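Local coordinates for protein phosphoacetylglucosamine mutase (Aspergillus lentulus, PDB 5O9X) that interconverts the 6-phosphate and 1-phosphate of N-acetylglucosamine, probably by way of a bound sugar 1,6-bisphosphate intermediate, at residues F199-R204 with L414-D419; I290-L295 with S430-V435; D307-L312 with K447-T452; A314-D319 with L439-W444. The protein carries 1 engineered substitution. One frame throughout, in Å; residues are numbered along the deposited sequence.

Contact 1 (F199-R204 with L414-D419); sequences FKRVMR and LQALTD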
# COMPACT_ATOMS: atom_id res chain seq x y z
N PHE A 199 -7.99 8.32 -17.22
CA PHE A 199 -9.41 8.18 -16.85
C PHE A 199 -10.34 8.63 -17.95
O PHE A 199 -11.37 7.96 -18.25
CB PHE A 199 -9.72 8.99 -15.60
CG PHE A 199 -11.09 8.73 -15.01
CD1 PHE A 199 -11.46 7.44 -14.54
CD2 PHE A 199 -12.02 9.79 -14.92
CE1 PHE A 199 -12.77 7.29 -13.96
CE2 PHE A 199 -13.28 9.64 -14.32
CZ PHE A 199 -13.65 8.36 -13.85
N LYS A 200 -10.04 9.78 -18.56
CA LYS A 200 -10.81 10.19 -19.79
C LYS A 200 -10.90 9.08 -20.84
O LYS A 200 -12.00 8.78 -21.32
CB LYS A 200 -10.23 11.49 -20.40
CG LYS A 200 -11.12 12.07 -21.51
CD LYS A 200 -10.47 13.31 -22.13
CE LYS A 200 -11.37 13.96 -23.21
NZ LYS A 200 -12.25 14.94 -22.53
N ARG A 201 -9.78 8.47 -21.20
CA ARG A 201 -9.77 7.41 -22.20
C ARG A 201 -10.54 6.17 -21.71
O ARG A 201 -11.34 5.62 -22.44
CB ARG A 201 -8.34 6.93 -22.52
CG ARG A 201 -7.60 7.85 -23.52
CD ARG A 201 -6.10 7.60 -23.42
NE ARG A 201 -5.74 6.29 -23.99
CZ ARG A 201 -4.67 5.58 -23.61
NH1 ARG A 201 -3.90 6.02 -22.60
NH2 ARG A 201 -4.36 4.41 -24.22
N VAL A 202 -10.26 5.71 -20.49
CA VAL A 202 -11.00 4.54 -19.98
C VAL A 202 -12.50 4.84 -19.95
O VAL A 202 -13.26 3.90 -20.16
CB VAL A 202 -10.54 3.98 -18.61
CG1 VAL A 202 -9.05 3.75 -18.51
CG2 VAL A 202 -10.99 4.81 -17.46
N MET A 203 -12.94 6.08 -19.74
CA MET A 203 -14.35 6.36 -19.58
C MET A 203 -15.09 6.53 -20.93
O MET A 203 -16.27 6.82 -20.93
CB MET A 203 -14.64 7.58 -18.70
CG MET A 203 -14.27 7.33 -17.18
SD MET A 203 -15.39 6.03 -16.54
CE MET A 203 -17.00 6.84 -16.46
N ARG A 204 -14.38 6.46 -22.06
CA ARG A 204 -15.02 6.82 -23.37
C ARG A 204 -16.32 5.98 -23.52
O ARG A 204 -16.29 4.73 -23.41
CB ARG A 204 -14.08 6.61 -24.56
CG ARG A 204 -14.77 6.87 -25.93
CD ARG A 204 -14.07 6.18 -27.11
NE ARG A 204 -12.63 6.45 -27.10
CZ ARG A 204 -12.06 7.56 -27.56
NH1 ARG A 204 -12.80 8.54 -28.12
NH2 ARG A 204 -10.74 7.70 -27.47
N LEU A 414 -8.66 -1.63 -22.54
CA LEU A 414 -7.54 -2.24 -21.82
C LEU A 414 -6.30 -1.40 -21.85
O LEU A 414 -5.58 -1.29 -20.84
CB LEU A 414 -7.18 -3.63 -22.39
CG LEU A 414 -7.95 -4.82 -21.90
CD1 LEU A 414 -7.63 -5.97 -22.83
CD2 LEU A 414 -7.57 -5.13 -20.43
N GLN A 415 -6.00 -0.79 -23.00
CA GLN A 415 -4.79 0.03 -23.13
C GLN A 415 -4.87 1.21 -22.18
O GLN A 415 -3.89 1.52 -21.48
CB GLN A 415 -4.64 0.58 -24.60
CG GLN A 415 -4.48 -0.50 -25.68
CD GLN A 415 -4.67 0.05 -27.12
OE1 GLN A 415 -5.15 1.18 -27.32
NE2 GLN A 415 -4.24 -0.74 -28.13
N ALA A 416 -6.05 1.85 -22.12
CA ALA A 416 -6.22 2.98 -21.23
C ALA A 416 -6.01 2.54 -19.71
O ALA A 416 -5.41 3.27 -18.89
CB ALA A 416 -7.61 3.59 -21.44
N LEU A 417 -6.54 1.36 -19.38
CA LEU A 417 -6.44 0.80 -18.02
C LEU A 417 -4.95 0.65 -17.63
O LEU A 417 -4.56 0.94 -16.50
CB LEU A 417 -7.24 -0.52 -18.03
CG LEU A 417 -7.49 -1.35 -16.79
CD1 LEU A 417 -8.91 -1.95 -16.87
CD2 LEU A 417 -6.45 -2.45 -16.92
N THR A 418 -4.10 0.23 -18.56
CA THR A 418 -2.72 0.07 -18.27
C THR A 418 -2.08 1.43 -18.04
O THR A 418 -1.07 1.50 -17.35
CB THR A 418 -1.89 -0.68 -19.38
OG1 THR A 418 -1.87 0.10 -20.58
CG2 THR A 418 -2.44 -2.12 -19.69
N ASP A 419 -2.63 2.52 -18.60
CA ASP A 419 -2.06 3.85 -18.22
C ASP A 419 -2.66 4.45 -16.96
O ASP A 419 -2.09 5.36 -16.33
CB ASP A 419 -2.24 4.87 -19.35
CG ASP A 419 -1.32 4.59 -20.49
OD1 ASP A 419 -0.13 4.22 -20.27
OD2 ASP A 419 -1.83 4.65 -21.60
O HOH W 1 -5.82 3.77 -26.12
O HOH W 2 -1.74 3.08 -23.81
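The C-terminal end of helix 188-202 comes close to helix 405-420, the CA atoms of Val202 and Ala416 lying 5.2 Å apart. This approach rests on the small side chain of Ala416, which points at the partner helix. Val202 CG1 presses on Ala416 CB at 3.3 Å, tighter than ordinary carbon contact, and Arg201 CB meets the same methyl at 3.6 Å. The pairing joins helices from the domain II and domain III sequence ranges of the phosphohexomutase fold, and Ala437 of helix 428-442 packs against Val202. Farther out the contact turns polar. A bend at chi3 (71°) carries the Arg201 guanidinium across the helix surface, one face over Ala416 CA and an edge turned to Asp419. Arg201 NH1 makes a salt bridge of 2.7 Å with Asp419 OD2 that is almost straight (171°) and in the guanidinium plane, yet it meets the oxygen on the anti side of a carboxylate turned 49° from that plane. Two waters extend the grip: one links Arg201 NH2 to Asp419 OD2, the other accepts from Arg201 NH2 and donates to Gln415 OE1, whose amide is steadied by a bond from NE2 to Ile397 O.

Contact 2 (I290-L295 with S430-V435); sequences ILYYFL and SDMLLV. Unlike the reference sequence in segment 290-295: Leu291 (reference Val).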
# COMPACT_ATOMS: atom_id res chain seq x y z
N ILE A 290 -7.46 2.02 -0.12
CA ILE A 290 -8.86 2.46 -0.30
C ILE A 290 -9.80 1.27 -0.02
O ILE A 290 -9.51 0.16 -0.45
CB ILE A 290 -9.11 3.01 -1.69
CG1 ILE A 290 -10.58 3.54 -1.81
CG2 ILE A 290 -8.65 2.06 -2.79
CD1 ILE A 290 -10.77 4.42 -3.00
N LEU A 291 -10.86 1.50 0.74
CA LEU A 291 -12.07 0.68 0.54
C LEU A 291 -13.33 1.33 0.36
O LEU A 291 -13.44 2.49 0.60
CB LEU A 291 -12.32 -0.32 1.57
CG LEU A 291 -12.09 -0.36 2.95
CD1 LEU A 291 -10.73 -0.98 2.57
CD2 LEU A 291 -12.30 1.05 3.48
N TYR A 292 -14.29 0.54 -0.08
CA TYR A 292 -15.60 1.07 -0.43
C TYR A 292 -16.60 0.51 0.54
O TYR A 292 -16.35 -0.54 1.14
CB TYR A 292 -15.97 0.51 -1.88
CG TYR A 292 -15.65 1.53 -3.00
CD1 TYR A 292 -14.30 1.71 -3.44
CD2 TYR A 292 -16.68 2.32 -3.55
CE1 TYR A 292 -13.97 2.65 -4.45
CE2 TYR A 292 -16.40 3.24 -4.62
CZ TYR A 292 -15.04 3.41 -5.03
OH TYR A 292 -14.71 4.26 -6.08
N TYR A 293 -17.78 1.15 0.64
CA TYR A 293 -18.82 0.67 1.54
C TYR A 293 -20.06 1.51 1.26
O TYR A 293 -20.00 2.54 0.58
CB TYR A 293 -18.43 0.80 3.05
CG TYR A 293 -17.88 2.17 3.41
CD1 TYR A 293 -18.73 3.22 3.97
CD2 TYR A 293 -16.50 2.43 3.21
CE1 TYR A 293 -18.18 4.47 4.30
CE2 TYR A 293 -15.95 3.66 3.56
CZ TYR A 293 -16.80 4.69 4.08
OH TYR A 293 -16.20 5.89 4.43
N PHE A 294 -21.20 0.99 1.70
CA PHE A 294 -22.46 1.73 1.58
C PHE A 294 -23.43 1.21 2.60
O PHE A 294 -23.23 0.09 3.14
CB PHE A 294 -23.07 1.55 0.14
CG PHE A 294 -23.54 0.18 -0.20
CD1 PHE A 294 -24.93 -0.07 -0.47
CD2 PHE A 294 -22.63 -0.90 -0.35
CE1 PHE A 294 -25.34 -1.34 -0.85
CE2 PHE A 294 -23.07 -2.15 -0.71
CZ PHE A 294 -24.41 -2.41 -0.95
N LEU A 295 -24.50 2.00 2.82
CA LEU A 295 -25.65 1.53 3.61
C LEU A 295 -26.66 0.95 2.62
O LEU A 295 -27.04 1.65 1.67
CB LEU A 295 -26.27 2.69 4.33
CG LEU A 295 -25.33 3.26 5.40
CD1 LEU A 295 -25.78 4.67 5.81
CD2 LEU A 295 -25.18 2.35 6.62
N SER A 430 -5.84 6.28 -7.79
CA SER A 430 -5.94 5.66 -9.13
C SER A 430 -6.86 4.41 -9.08
O SER A 430 -7.69 4.20 -9.95
CB SER A 430 -4.47 5.33 -9.56
OG SER A 430 -4.42 4.26 -10.46
N ASP A 431 -6.72 3.60 -8.01
CA ASP A 431 -7.65 2.47 -7.74
C ASP A 431 -9.10 2.92 -7.58
O ASP A 431 -10.03 2.27 -8.08
CB ASP A 431 -7.25 1.68 -6.52
CG ASP A 431 -5.93 0.94 -6.67
OD1 ASP A 431 -5.43 0.70 -7.80
OD2 ASP A 431 -5.38 0.57 -5.59
N MET A 432 -9.32 4.03 -6.90
CA MET A 432 -10.67 4.60 -6.86
C MET A 432 -11.20 4.92 -8.29
O MET A 432 -12.34 4.55 -8.62
CB MET A 432 -10.59 5.86 -6.07
CG MET A 432 -11.85 6.46 -5.57
SD MET A 432 -11.75 8.27 -5.81
CE MET A 432 -12.39 8.01 -7.53
N LEU A 433 -10.38 5.59 -9.14
CA LEU A 433 -10.91 5.88 -10.50
C LEU A 433 -11.15 4.55 -11.27
O LEU A 433 -12.07 4.43 -12.09
CB LEU A 433 -9.86 6.74 -11.29
CG LEU A 433 -9.63 8.17 -10.71
CD1 LEU A 433 -8.46 8.86 -11.46
CD2 LEU A 433 -10.93 9.02 -10.79
N LEU A 434 -10.25 3.58 -11.07
CA LEU A 434 -10.45 2.25 -11.64
C LEU A 434 -11.81 1.64 -11.27
O LEU A 434 -12.59 1.23 -12.17
CB LEU A 434 -9.34 1.31 -11.21
CG LEU A 434 -9.45 -0.21 -11.57
CD1 LEU A 434 -9.36 -0.41 -13.05
CD2 LEU A 434 -8.42 -1.03 -10.84
N VAL A 435 -12.11 1.63 -10.00
CA VAL A 435 -13.41 1.09 -9.54
C VAL A 435 -14.59 1.87 -10.14
O VAL A 435 -15.56 1.28 -10.68
CB VAL A 435 -13.51 1.16 -8.01
CG1 VAL A 435 -14.93 0.88 -7.55
CG2 VAL A 435 -12.54 0.12 -7.38
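Tyr292 and Ile290, both directed from strand 290-295 at helix 428-442, supply the strand's half of this wholly buried contact. Val435 CG1 sits over one face of the Tyr292 ring, displaced toward the rim on the hydroxyl side, in a CH-pi contact 3.9 Å from the ring centroid; its nearest ring atom is CZ, at 3.6 Å. That methyl stands opposite the backbone N of Val435 (chi1 168°), which carries it across the phenol. One helical turn earlier, Ile290 CD1 drives into Met432 at roughly a right angle, 3.4 Å from CB and 3.5 Å from CG, a tight fit for carbon. The bent Met432 chain also brings CG within 3.6 Å of Tyr292 OH, and Ile290 CG2 rests more loosely on Asp431 CB.

A second shell holds these groups in place. Tyr292 OH is hydrogen-bonded to Glu436 OE2, so the buried hydroxyl is satisfied, while Trp449 meets the ring edge-to-face. Leu212 of strand 212-215, in the same sheet but one strand beyond 279-283, touches both Tyr292 and Met432. The side chain of Ile290 lies about 11 Å from the bound glucose 1,6-bisphosphate. Helix and strand run at 37° with their axes 9.1 Å apart, the layered packing of helix on mixed sheet that characterises the alpha/beta/alpha domains of phosphohexomutases, with a helix of the domain III sequence range here covering the sheet that begins in domain II.

Contact 3 (D307-L312 with K447-T452); sequences DRIATL and KEWLAT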
# COMPACT_ATOMS: atom_id res chain seq x y z
N ASP A 307 -10.18 -7.11 -1.31
CA ASP A 307 -10.46 -8.29 -2.16
C ASP A 307 -11.65 -8.12 -3.05
O ASP A 307 -11.72 -8.71 -4.13
CB ASP A 307 -10.60 -9.51 -1.29
CG ASP A 307 -9.29 -9.80 -0.61
OD1 ASP A 307 -8.30 -10.17 -1.30
OD2 ASP A 307 -9.20 -9.58 0.62
N ARG A 308 -12.61 -7.31 -2.62
CA ARG A 308 -13.71 -6.92 -3.53
C ARG A 308 -13.21 -6.11 -4.71
O ARG A 308 -13.75 -6.29 -5.80
CB ARG A 308 -14.80 -6.03 -2.86
CG ARG A 308 -15.51 -6.81 -1.81
CD ARG A 308 -16.60 -7.65 -2.53
NE ARG A 308 -17.29 -8.36 -1.48
CZ ARG A 308 -18.41 -9.05 -1.59
NH1 ARG A 308 -18.97 -9.23 -2.79
NH2 ARG A 308 -18.92 -9.61 -0.48
N ILE A 309 -12.24 -5.22 -4.48
CA ILE A 309 -11.63 -4.46 -5.59
C ILE A 309 -10.85 -5.42 -6.51
O ILE A 309 -10.98 -5.35 -7.73
CB ILE A 309 -10.71 -3.28 -5.07
CG1 ILE A 309 -11.60 -2.34 -4.18
CG2 ILE A 309 -10.16 -2.49 -6.28
CD1 ILE A 309 -10.83 -1.24 -3.45
N ALA A 310 -10.03 -6.29 -5.92
CA ALA A 310 -9.23 -7.25 -6.72
C ALA A 310 -10.19 -8.06 -7.63
O ALA A 310 -9.94 -8.26 -8.85
CB ALA A 310 -8.50 -8.18 -5.78
N THR A 311 -11.25 -8.57 -7.04
CA THR A 311 -12.16 -9.46 -7.81
C THR A 311 -12.97 -8.68 -8.87
O THR A 311 -13.23 -9.19 -9.98
CB THR A 311 -13.09 -10.26 -6.90
OG1 THR A 311 -13.80 -9.40 -6.02
CG2 THR A 311 -12.24 -11.21 -6.08
N LEU A 312 -13.35 -7.46 -8.53
CA LEU A 312 -13.98 -6.53 -9.47
C LEU A 312 -13.04 -6.34 -10.69
O LEU A 312 -13.45 -6.48 -11.86
CB LEU A 312 -14.32 -5.18 -8.77
CG LEU A 312 -15.03 -4.15 -9.71
CD1 LEU A 312 -16.46 -4.62 -10.02
CD2 LEU A 312 -15.04 -2.75 -9.17
N LYS A 447 -24.88 -2.44 -4.79
CA LYS A 447 -25.73 -3.66 -4.66
C LYS A 447 -25.20 -4.84 -5.51
O LYS A 447 -25.06 -5.96 -4.97
CB LYS A 447 -27.21 -3.35 -5.07
CG LYS A 447 -28.09 -4.62 -5.00
CD LYS A 447 -29.54 -4.34 -5.44
CE LYS A 447 -30.40 -5.57 -5.09
NZ LYS A 447 -31.61 -5.63 -5.93
N GLU A 448 -25.03 -4.66 -6.85
CA GLU A 448 -24.54 -5.77 -7.71
C GLU A 448 -23.14 -6.21 -7.42
O GLU A 448 -22.78 -7.41 -7.47
CB GLU A 448 -24.64 -5.42 -9.23
CG GLU A 448 -26.10 -5.41 -9.72
CD GLU A 448 -26.85 -4.15 -9.37
OE1 GLU A 448 -26.24 -3.08 -9.23
OE2 GLU A 448 -28.07 -4.20 -9.21
N TRP A 449 -22.29 -5.26 -7.06
CA TRP A 449 -20.94 -5.61 -6.70
C TRP A 449 -20.94 -6.44 -5.39
O TRP A 449 -20.25 -7.46 -5.32
CB TRP A 449 -20.14 -4.26 -6.50
CG TRP A 449 -18.64 -4.43 -6.23
CD1 TRP A 449 -17.87 -5.60 -6.28
CD2 TRP A 449 -17.75 -3.39 -5.84
NE1 TRP A 449 -16.55 -5.29 -5.98
CE2 TRP A 449 -16.45 -3.95 -5.69
CE3 TRP A 449 -17.94 -2.02 -5.57
CZ2 TRP A 449 -15.34 -3.18 -5.27
CZ3 TRP A 449 -16.82 -1.26 -5.20
CH2 TRP A 449 -15.55 -1.83 -5.05
N LEU A 450 -21.69 -6.02 -4.39
CA LEU A 450 -21.82 -6.81 -3.15
C LEU A 450 -22.36 -8.24 -3.41
O LEU A 450 -21.86 -9.21 -2.80
CB LEU A 450 -22.66 -6.09 -2.07
CG LEU A 450 -22.67 -6.74 -0.65
CD1 LEU A 450 -21.35 -6.44 0.05
CD2 LEU A 450 -23.84 -6.14 0.10
N ALA A 451 -23.25 -8.37 -4.41
CA ALA A 451 -23.89 -9.64 -4.67
C ALA A 451 -22.99 -10.66 -5.37
O ALA A 451 -23.30 -11.87 -5.35
CB ALA A 451 -25.25 -9.40 -5.44
N THR A 452 -21.81 -10.25 -5.88
CA THR A 452 -20.87 -11.19 -6.47
C THR A 452 -20.58 -12.42 -5.59
O THR A 452 -20.51 -13.54 -6.09
CB THR A 452 -19.52 -10.53 -6.87
OG1 THR A 452 -18.93 -9.82 -5.75
CG2 THR A 452 -19.73 -9.47 -8.02
O HOH W 3 -16.31 -8.62 -6.86
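With CG opposite its backbone N (chi1 -175°), Trp449 extends its indole toward helix 306-324, while a fold at chi2 (-83°) carries the Arg308 guanidinium to the backbone of Leu450 and the side chain of Thr452. The short helix 446-451, which follows helix 428-442, here crosses helix 306-324 of the alpha/beta/alpha phosphohexomutase fold at 94°. Trp449 NE1 donates to Arg308 O at 3.0 Å; the oxygen lies in the indole plane, but the donor stands above the carbonyl plane. Leu312 N, making the regular helical bond, reaches this oxygen from the opposite face, so a helix carbonyl already in use takes a second donor. Leu312 CD2 lies over the indole, 4.1 Å from the centroid of its six-membered ring, and Ile309 CG1 touches Trp449 CZ2 at 4.0 Å.

The guanidinium stands nearly perpendicular to the indole. Arg308 NH1 donates to Leu450 O at 2.9 Å. It also makes a weak bond to Thr452 OG1, while Leu450 CD1 covers one face of the group. Beyond the segments, Tyr453 holds the same guanidinium by a bond from Arg308 NH2 to its carbonyl oxygen and by a cation-pi contact with its ring. Thr452 OG1 in turn donates to Trp449 O at 2.7 Å, nearly along the C=O axis, and a water donates to Thr452 OG1 and, at 2.8 Å from its oxygen, to Thr311 OG1.

Contact 4 (A314-D319 with L439-W444); sequences ASFIGD and LAHKGW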
# COMPACT_ATOMS: atom_id res chain seq x y z
N ALA A 314 -10.28 -8.18 -11.62
CA ALA A 314 -10.04 -9.43 -12.33
C ALA A 314 -11.22 -9.81 -13.25
O ALA A 314 -10.98 -10.28 -14.39
CB ALA A 314 -9.70 -10.56 -11.36
N SER A 315 -12.46 -9.60 -12.81
CA SER A 315 -13.63 -9.91 -13.64
C SER A 315 -13.64 -8.96 -14.88
O SER A 315 -13.82 -9.41 -16.00
CB SER A 315 -14.88 -9.66 -12.80
OG SER A 315 -16.02 -9.47 -13.59
N PHE A 316 -13.53 -7.65 -14.65
CA PHE A 316 -13.55 -6.68 -15.75
C PHE A 316 -12.44 -6.97 -16.77
O PHE A 316 -12.69 -7.06 -17.97
CB PHE A 316 -13.37 -5.27 -15.21
CG PHE A 316 -13.61 -4.21 -16.25
CD1 PHE A 316 -14.80 -4.20 -16.99
CD2 PHE A 316 -12.64 -3.25 -16.49
CE1 PHE A 316 -15.01 -3.21 -17.97
CE2 PHE A 316 -12.86 -2.22 -17.41
CZ PHE A 316 -14.06 -2.21 -18.14
N ILE A 317 -11.21 -7.12 -16.33
CA ILE A 317 -10.12 -7.38 -17.23
C ILE A 317 -10.29 -8.67 -18.07
O ILE A 317 -9.95 -8.72 -19.29
CB ILE A 317 -8.71 -7.30 -16.54
CG1 ILE A 317 -8.49 -5.87 -16.02
CG2 ILE A 317 -7.57 -7.80 -17.50
CD1 ILE A 317 -7.33 -5.75 -14.99
N GLY A 318 -10.78 -9.73 -17.42
CA GLY A 318 -11.11 -10.95 -18.11
C GLY A 318 -12.16 -10.78 -19.16
O GLY A 318 -12.00 -11.34 -20.25
N ASP A 319 -13.24 -10.05 -18.86
CA ASP A 319 -14.26 -9.78 -19.87
C ASP A 319 -13.68 -8.91 -21.02
O ASP A 319 -14.02 -9.16 -22.19
CB ASP A 319 -15.48 -9.06 -19.28
CG ASP A 319 -16.27 -9.93 -18.30
OD1 ASP A 319 -16.09 -11.20 -18.22
OD2 ASP A 319 -17.15 -9.32 -17.66
N LEU A 439 -17.42 0.02 -12.53
CA LEU A 439 -18.88 0.05 -12.26
C LEU A 439 -19.63 0.75 -13.38
O LEU A 439 -20.76 0.34 -13.71
CB LEU A 439 -19.20 0.79 -10.97
CG LEU A 439 -18.59 0.02 -9.77
CD1 LEU A 439 -18.70 0.94 -8.53
CD2 LEU A 439 -19.19 -1.39 -9.49
N ALA A 440 -19.02 1.82 -13.94
CA ALA A 440 -19.70 2.60 -15.01
C ALA A 440 -19.83 1.67 -16.27
O ALA A 440 -20.87 1.70 -16.95
CB ALA A 440 -18.88 3.85 -15.39
N HIS A 441 -18.76 0.91 -16.60
CA HIS A 441 -18.83 0.02 -17.75
C HIS A 441 -19.80 -1.17 -17.56
O HIS A 441 -20.59 -1.50 -18.46
CB HIS A 441 -17.46 -0.55 -18.09
CG HIS A 441 -16.60 0.42 -18.85
ND1 HIS A 441 -16.57 0.44 -20.23
CD2 HIS A 441 -15.77 1.41 -18.43
CE1 HIS A 441 -15.73 1.38 -20.63
NE2 HIS A 441 -15.24 2.00 -19.56
N LYS A 442 -19.75 -1.79 -16.39
CA LYS A 442 -20.64 -2.92 -16.09
C LYS A 442 -22.09 -2.46 -15.92
O LYS A 442 -23.02 -3.26 -16.13
CB LYS A 442 -20.17 -3.68 -14.80
CG LYS A 442 -18.83 -4.47 -14.98
CD LYS A 442 -18.56 -5.19 -13.60
CE LYS A 442 -17.41 -6.20 -13.56
NZ LYS A 442 -17.67 -7.34 -14.51
N GLY A 443 -22.28 -1.21 -15.51
CA GLY A 443 -23.64 -0.61 -15.26
C GLY A 443 -24.05 -0.92 -13.82
O GLY A 443 -25.15 -0.60 -13.38
N TRP A 444 -23.12 -1.48 -13.03
CA TRP A 444 -23.44 -1.94 -11.68
C TRP A 444 -23.52 -0.82 -10.68
O TRP A 444 -22.81 0.23 -10.84
CB TRP A 444 -22.27 -2.84 -11.20
CG TRP A 444 -22.37 -4.25 -11.58
CD1 TRP A 444 -23.31 -4.86 -12.45
CD2 TRP A 444 -21.46 -5.27 -11.21
NE1 TRP A 444 -23.05 -6.19 -12.52
CE2 TRP A 444 -21.90 -6.47 -11.82
CE3 TRP A 444 -20.31 -5.29 -10.36
CZ2 TRP A 444 -21.25 -7.70 -11.63
CZ3 TRP A 444 -19.65 -6.53 -10.19
CH2 TRP A 444 -20.12 -7.69 -10.80
O HOH W 4 -17.20 -6.80 -17.32
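Lys442 NZ of helix 428-442 is gripped by Ser315 OG of helix 306-324 and by a water, with Asp319 farther off. It donates to Ser315 OG at 2.8 Å and to the water at 2.9 Å; that water donates onward to Asp319 OD2, which lies 3.8 Å from Lys442 NZ in a long salt bridge. The ammonium is thus held by a hydroxyl one turn before the carboxylate, with water filling in the weaker direct pairing. Asp319 is shared, since its OD1 forms a salt bridge with Arg322. The lysine chain runs extended as far as CE, then turns at chi4 (-62°) to present NZ to the serine. On its way it passes Trp444, with Lys442 CD over one face of the indole.

Beside this polar group lies an aromatic one. Phe316 CE1 meets His441 CB at 3.6 Å, and Phe316 CZ lies over one face of the imidazole, 3.7 Å from His441 CG. The rings are inclined at 47° with centroids 5.4 Å apart, an oblique pair. His441 NE2 bonds to Val202 O, which fixes the imidazole from the domain II side, and Cys413 of helix 405-420 touches both side chains.

Just beyond Lys442 the helix stops at Gly443, whose positive phi (87°) turns the chain away while its N still bonds to Leu439 O. Two helices of the domain III sequence range thus pack side by side, helix 306-324 on its own sheet at strand 332-337 and helix 428-442 on the sheet containing strand 290-295, as in the alpha/beta/alpha architecture of phosphohexomutases.

From the N terminus, helix 188-202 opens contact 1, followed by strand 290-295 for contact 2 and helix 306-324 for contacts 3 and 4. Their partners lie on the consecutive helices 405-420, 428-442 and 446-451. Contact 1 closes the longest loop, with 209 residues between its segments; contacts 2 and 3 each enclose 134 and contact 4 encloses 119. Contact 4 nests inside contact 3, whereas all other pairs cross. Val202 O and His441 NE2 tie contact 1 to contact 4, Tyr292 and Trp449 join contact 2 to contact 3, and Trp444 bridges contacts 3 and 4. Contact 1 ties helix to helix, contact 2 sheet to helix 428-442, and contacts 3 and 4 helix 306-324 to helices 446-451 and 428-442.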